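Local structure of capsular polysaccharide export system protein KpsC (Thermosulfurimonas dismutans, 6MGB) at residues A71-F76 and I98-T103; I92-G97 and R104-E109. The protein probably adds Kdo in beta linkage, taken from CMP-Kdo, to the glycolipid that carries bacterial capsules, acting as a beta-2,4-Kdo transferase. One frame throughout, in Å; residues are numbered along the deposited sequence.

Contacts 1 and 2 sit on one seven-stranded mixed sheet, in which strands 69-74 and 90-94 are antiparallel neighbours; the contact centres lie about 7 Å apart. Along the chain the four segments alternate, so the loop that leaves strand 90-94 first folds back over strand 69-74 in contact 1 and then enters the helix that contact 2 fastens to the strand end. Backbone hydrogen bonds join the two directly: Glu73 O to Ile92 N at 2.9 Å and Ala71 N to Asp94 O at 2.9 Å. Contact 1 is nearer the nucleotide, with the Tyr99 side chain about 6 Å from bound CMP, nearest atoms. In contact 2 the Leu108 side chain is about 12 Å from bound CMP.

Contact 1: A71-F76 and I98-T103; sequences ALEDGF and IYYDAT
With chi1 at 62° and 56°, Tyr99 and Tyr100 both carry CG between the backbone N and the carbonyl carbon, and from the type I turn of Ile98 to Asp101 one ring reaches Phe76 and the other Glu73. The Glu73 chain, bent at its second torsion, crosses Tyr100 at about a right angle, and Tyr100 OH donates to Glu73 OE1 at 2.7 Å, meeting the oxygen from above the carboxylate plane. Beside this bond, Ile98 CD1 packs 3.7 Å from Glu73 CG and close to Ala71 CB, while Ile98 CG2 lies over the centre of the Tyr100 ring. Phe76 turns an edge to one face of Tyr99, its CE1 3.7 Å from Tyr99 CE2, in a T-shaped pair with planes at 70°; Tyr100 CD2 sits over the opposite face, toward the ring's rim. A water joins Tyr99 OH, at 2.7 Å, to Asp74 O. Phe76 O also accepts from Gln248 NE2, of the CMP site. A single phenol-carboxylate hydrogen bond beside apolar packing thus ties the turn to the strand next to the nucleotide pocket, and the donated proton probably helps stabilise the negative charge of Glu73.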
# COMPACT_ATOMS: atom_id res chain seq x y z
N ALA A 71 -9.39 -0.45 11.21
CA ALA A 71 -8.90 0.46 10.17
C ALA A 71 -9.07 -0.19 8.81
O ALA A 71 -8.51 -1.26 8.56
CB ALA A 71 -7.43 0.81 10.42
N LEU A 72 -9.84 0.44 7.93
CA LEU A 72 -10.13 -0.09 6.61
C LEU A 72 -9.37 0.70 5.55
O LEU A 72 -9.31 1.93 5.61
CB LEU A 72 -11.63 -0.03 6.31
CG LEU A 72 -12.56 -0.57 7.40
CD1 LEU A 72 -14.01 -0.39 7.00
CD2 LEU A 72 -12.27 -2.04 7.69
N GLU A 73 -8.80 -0.01 4.58
CA GLU A 73 -8.11 0.60 3.46
C GLU A 73 -8.27 -0.29 2.24
O GLU A 73 -8.62 -1.47 2.35
CB GLU A 73 -6.61 0.83 3.74
CG GLU A 73 -6.28 1.65 4.99
CD GLU A 73 -6.47 3.15 4.79
OE1 GLU A 73 -6.41 3.89 5.79
OE2 GLU A 73 -6.66 3.58 3.63
N ASP A 74 -8.00 0.27 1.06
CA ASP A 74 -7.91 -0.54 -0.14
C ASP A 74 -6.79 -1.55 0.01
O ASP A 74 -5.76 -1.28 0.63
CB ASP A 74 -7.67 0.33 -1.37
CG ASP A 74 -8.89 1.14 -1.75
OD1 ASP A 74 -10.02 0.71 -1.45
OD2 ASP A 74 -8.71 2.22 -2.37
N GLY A 75 -6.99 -2.74 -0.55
CA GLY A 75 -5.95 -3.74 -0.55
C GLY A 75 -4.77 -3.31 -1.40
O GLY A 75 -4.82 -2.35 -2.17
N PHE A 76 -3.67 -4.06 -1.25
CA PHE A 76 -2.47 -3.76 -2.03
C PHE A 76 -2.68 -4.04 -3.51
O PHE A 76 -2.12 -3.34 -4.36
CB PHE A 76 -1.28 -4.56 -1.48
CG PHE A 76 -0.83 -4.11 -0.12
CD1 PHE A 76 -0.60 -2.77 0.15
CD2 PHE A 76 -0.63 -5.04 0.90
CE1 PHE A 76 -0.18 -2.36 1.40
CE2 PHE A 76 -0.21 -4.63 2.15
CZ PHE A 76 0.01 -3.29 2.40
N ILE A 98 -2.70 0.26 11.58
CA ILE A 98 -2.79 0.23 10.13
C ILE A 98 -1.37 0.21 9.56
O ILE A 98 -0.44 0.75 10.15
CB ILE A 98 -3.61 1.42 9.57
CG1 ILE A 98 -3.98 1.18 8.10
CG2 ILE A 98 -2.86 2.74 9.72
CD1 ILE A 98 -4.82 -0.07 7.86
N TYR A 99 -1.23 -0.43 8.40
CA TYR A 99 0.10 -0.84 7.93
C TYR A 99 1.03 0.35 7.76
O TYR A 99 2.24 0.23 8.02
CB TYR A 99 -0.02 -1.62 6.62
CG TYR A 99 -0.60 -0.83 5.47
CD1 TYR A 99 -1.96 -0.82 5.22
CD2 TYR A 99 0.22 -0.10 4.61
CE1 TYR A 99 -2.50 -0.11 4.17
CE2 TYR A 99 -0.31 0.62 3.55
CZ TYR A 99 -1.67 0.61 3.34
OH TYR A 99 -2.20 1.32 2.28
N TYR A 100 0.52 1.50 7.31
CA TYR A 100 1.39 2.63 7.04
C TYR A 100 1.67 3.48 8.27
O TYR A 100 2.44 4.44 8.17
CB TYR A 100 0.80 3.51 5.92
CG TYR A 100 -0.60 4.04 6.16
CD1 TYR A 100 -0.82 5.15 6.95
CD2 TYR A 100 -1.70 3.43 5.56
CE1 TYR A 100 -2.09 5.64 7.16
CE2 TYR A 100 -2.98 3.91 5.77
CZ TYR A 100 -3.17 5.02 6.57
OH TYR A 100 -4.44 5.50 6.77
N ASP A 101 1.07 3.16 9.41
CA ASP A 101 1.29 3.91 10.65
C ASP A 101 2.43 3.26 11.42
O ASP A 101 2.23 2.28 12.14
CB ASP A 101 0.01 3.98 11.47
CG ASP A 101 0.19 4.75 12.77
OD1 ASP A 101 1.32 5.22 13.03
OD2 ASP A 101 -0.79 4.88 13.52
N ALA A 102 3.63 3.82 11.29
CA ALA A 102 4.81 3.30 11.97
C ALA A 102 4.92 3.74 13.43
O ALA A 102 5.86 3.31 14.11
CB ALA A 102 6.08 3.73 11.22
N THR A 103 4.01 4.57 13.92
CA THR A 103 4.07 5.04 15.30
C THR A 103 3.49 4.03 16.29
O THR A 103 3.72 4.17 17.49
CB THR A 103 3.32 6.37 15.45
OG1 THR A 103 1.91 6.15 15.37
CG2 THR A 103 3.74 7.35 14.36
O HOH W 1 -4.01 0.67 0.33

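Contact 2: I92-G97 and R104-E109; sequences IVDPVG and RPSLLE
The C-terminal end of strand 90-94 meets the first turn of helix 107-114 through an Asx turn whose carboxylate also takes a helix amide. Asp94 holds CG anti to its own N (chi1 -165°), which carries both oxygens to the helix start: Leu107 N lies 3.2 Å from both Asp94 OD1 and Asp94 OD2, one N-H shared by two acceptors. Both oxygens are met on the syn side, close to the carboxylate plane. OD1 also accepts from Val96 N at 2.8 Å and, from above the carboxylate plane, from Gly97 N at 2.9 Å, an Asx motif that includes the Asx turn, while OD2 accepts from Tyr300 OH. Replacing Asp94 by an alanine removes the carboxylate, and the amides of Val96, Gly97 and Leu107 and the Tyr300 hydroxyl would probably lose their acceptor, letting the turn shift against the helix. Ser106 is the N-cap: its OG accepts from Glu109 N at 3.1 Å with a nearly straight N-H...O angle of 171°. Val96 lies against the start of the helix, CB 3.5 Å from Leu107 N and CG1 alongside Pro105 O. Gly97 CA approaches Pro105 O in a CH...O contact, and a CB on this residue would run into that carbonyl. Two waters that donate to Val96 O carry the contact on, one to Pro105 O and one to Arg104 NH1; the Arg104 NE pairs with Asp101. Four donors thus converge on one buried carboxylate, a strand-to-helix connection in which an Asx turn closes the strand end and a serine N-cap starts the helix.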
# COMPACT_ATOMS: atom_id res chain seq x y z
N ILE A 92 -8.11 -4.16 3.17
CA ILE A 92 -7.32 -4.32 4.39
C ILE A 92 -8.20 -3.96 5.58
O ILE A 92 -8.83 -2.89 5.60
CB ILE A 92 -6.06 -3.44 4.34
CG1 ILE A 92 -5.03 -4.10 3.41
CG2 ILE A 92 -5.47 -3.25 5.74
CD1 ILE A 92 -3.87 -3.20 3.04
N VAL A 93 -8.25 -4.86 6.56
CA VAL A 93 -9.06 -4.69 7.75
C VAL A 93 -8.13 -4.95 8.93
O VAL A 93 -7.80 -6.11 9.22
CB VAL A 93 -10.27 -5.64 7.78
CG1 VAL A 93 -11.10 -5.43 9.04
CG2 VAL A 93 -11.12 -5.44 6.53
N ASP A 94 -7.70 -3.89 9.60
CA ASP A 94 -6.67 -3.99 10.63
C ASP A 94 -7.25 -3.62 11.99
O ASP A 94 -7.54 -2.44 12.23
CB ASP A 94 -5.49 -3.08 10.30
CG ASP A 94 -4.25 -3.40 11.11
OD1 ASP A 94 -4.40 -3.76 12.30
OD2 ASP A 94 -3.14 -3.30 10.56
N PRO A 95 -7.45 -4.58 12.90
CA PRO A 95 -7.97 -4.25 14.23
C PRO A 95 -6.91 -3.84 15.24
O PRO A 95 -7.25 -3.59 16.40
CB PRO A 95 -8.66 -5.55 14.67
CG PRO A 95 -8.15 -6.63 13.76
CD PRO A 95 -7.24 -6.03 12.74
N VAL A 96 -5.64 -3.78 14.84
CA VAL A 96 -4.55 -3.41 15.74
C VAL A 96 -4.16 -1.96 15.48
O VAL A 96 -4.21 -1.12 16.38
CB VAL A 96 -3.35 -4.35 15.56
CG1 VAL A 96 -2.15 -3.88 16.37
CG2 VAL A 96 -3.73 -5.77 15.95
N GLY A 97 -3.76 -1.67 14.25
CA GLY A 97 -3.42 -0.33 13.83
C GLY A 97 -3.70 -0.17 12.35
O GLY A 97 -4.81 -0.44 11.90
N ARG A 104 2.74 3.04 15.81
CA ARG A 104 2.16 2.00 16.66
C ARG A 104 2.31 0.65 15.99
O ARG A 104 2.64 0.57 14.80
CB ARG A 104 0.67 2.26 16.92
CG ARG A 104 0.31 3.64 17.43
CD ARG A 104 -1.20 3.82 17.34
NE ARG A 104 -1.66 3.72 15.95
CZ ARG A 104 -2.85 3.27 15.57
NH1 ARG A 104 -3.74 2.85 16.47
NH2 ARG A 104 -3.16 3.23 14.29
N PRO A 105 2.07 -0.45 16.71
CA PRO A 105 1.95 -1.74 16.04
C PRO A 105 0.76 -1.76 15.10
O PRO A 105 -0.21 -1.03 15.27
CB PRO A 105 1.77 -2.73 17.20
CG PRO A 105 2.28 -2.03 18.40
CD PRO A 105 2.01 -0.57 18.17
N SER A 106 0.86 -2.60 14.07
CA SER A 106 -0.26 -2.95 13.21
C SER A 106 -0.34 -4.47 13.14
O SER A 106 0.59 -5.17 13.53
CB SER A 106 -0.11 -2.35 11.81
OG SER A 106 0.91 -3.02 11.08
N LEU A 107 -1.46 -4.98 12.63
CA LEU A 107 -1.56 -6.42 12.43
C LEU A 107 -0.42 -6.93 11.57
O LEU A 107 0.19 -7.96 11.87
CB LEU A 107 -2.91 -6.78 11.80
CG LEU A 107 -3.06 -8.24 11.37
CD1 LEU A 107 -2.94 -9.18 12.56
CD2 LEU A 107 -4.38 -8.46 10.64
N LEU A 108 -0.09 -6.20 10.49
CA LEU A 108 0.98 -6.64 9.60
C LEU A 108 2.32 -6.64 10.32
O LEU A 108 3.09 -7.60 10.22
CB LEU A 108 1.03 -5.74 8.36
CG LEU A 108 2.15 -6.03 7.36
CD1 LEU A 108 2.13 -7.48 6.92
CD2 LEU A 108 2.05 -5.11 6.16
N GLU A 109 2.62 -5.56 11.05
CA GLU A 109 3.88 -5.51 11.79
C GLU A 109 3.97 -6.65 12.79
O GLU A 109 5.04 -7.23 12.99
CB GLU A 109 4.03 -4.17 12.50
CG GLU A 109 5.42 -3.94 13.08
CD GLU A 109 5.50 -2.69 13.93
OE1 GLU A 109 6.00 -1.66 13.44
OE2 GLU A 109 5.05 -2.74 15.10
O HOH W 2 -1.55 -0.22 17.57
O HOH W 3 -6.35 1.03 16.50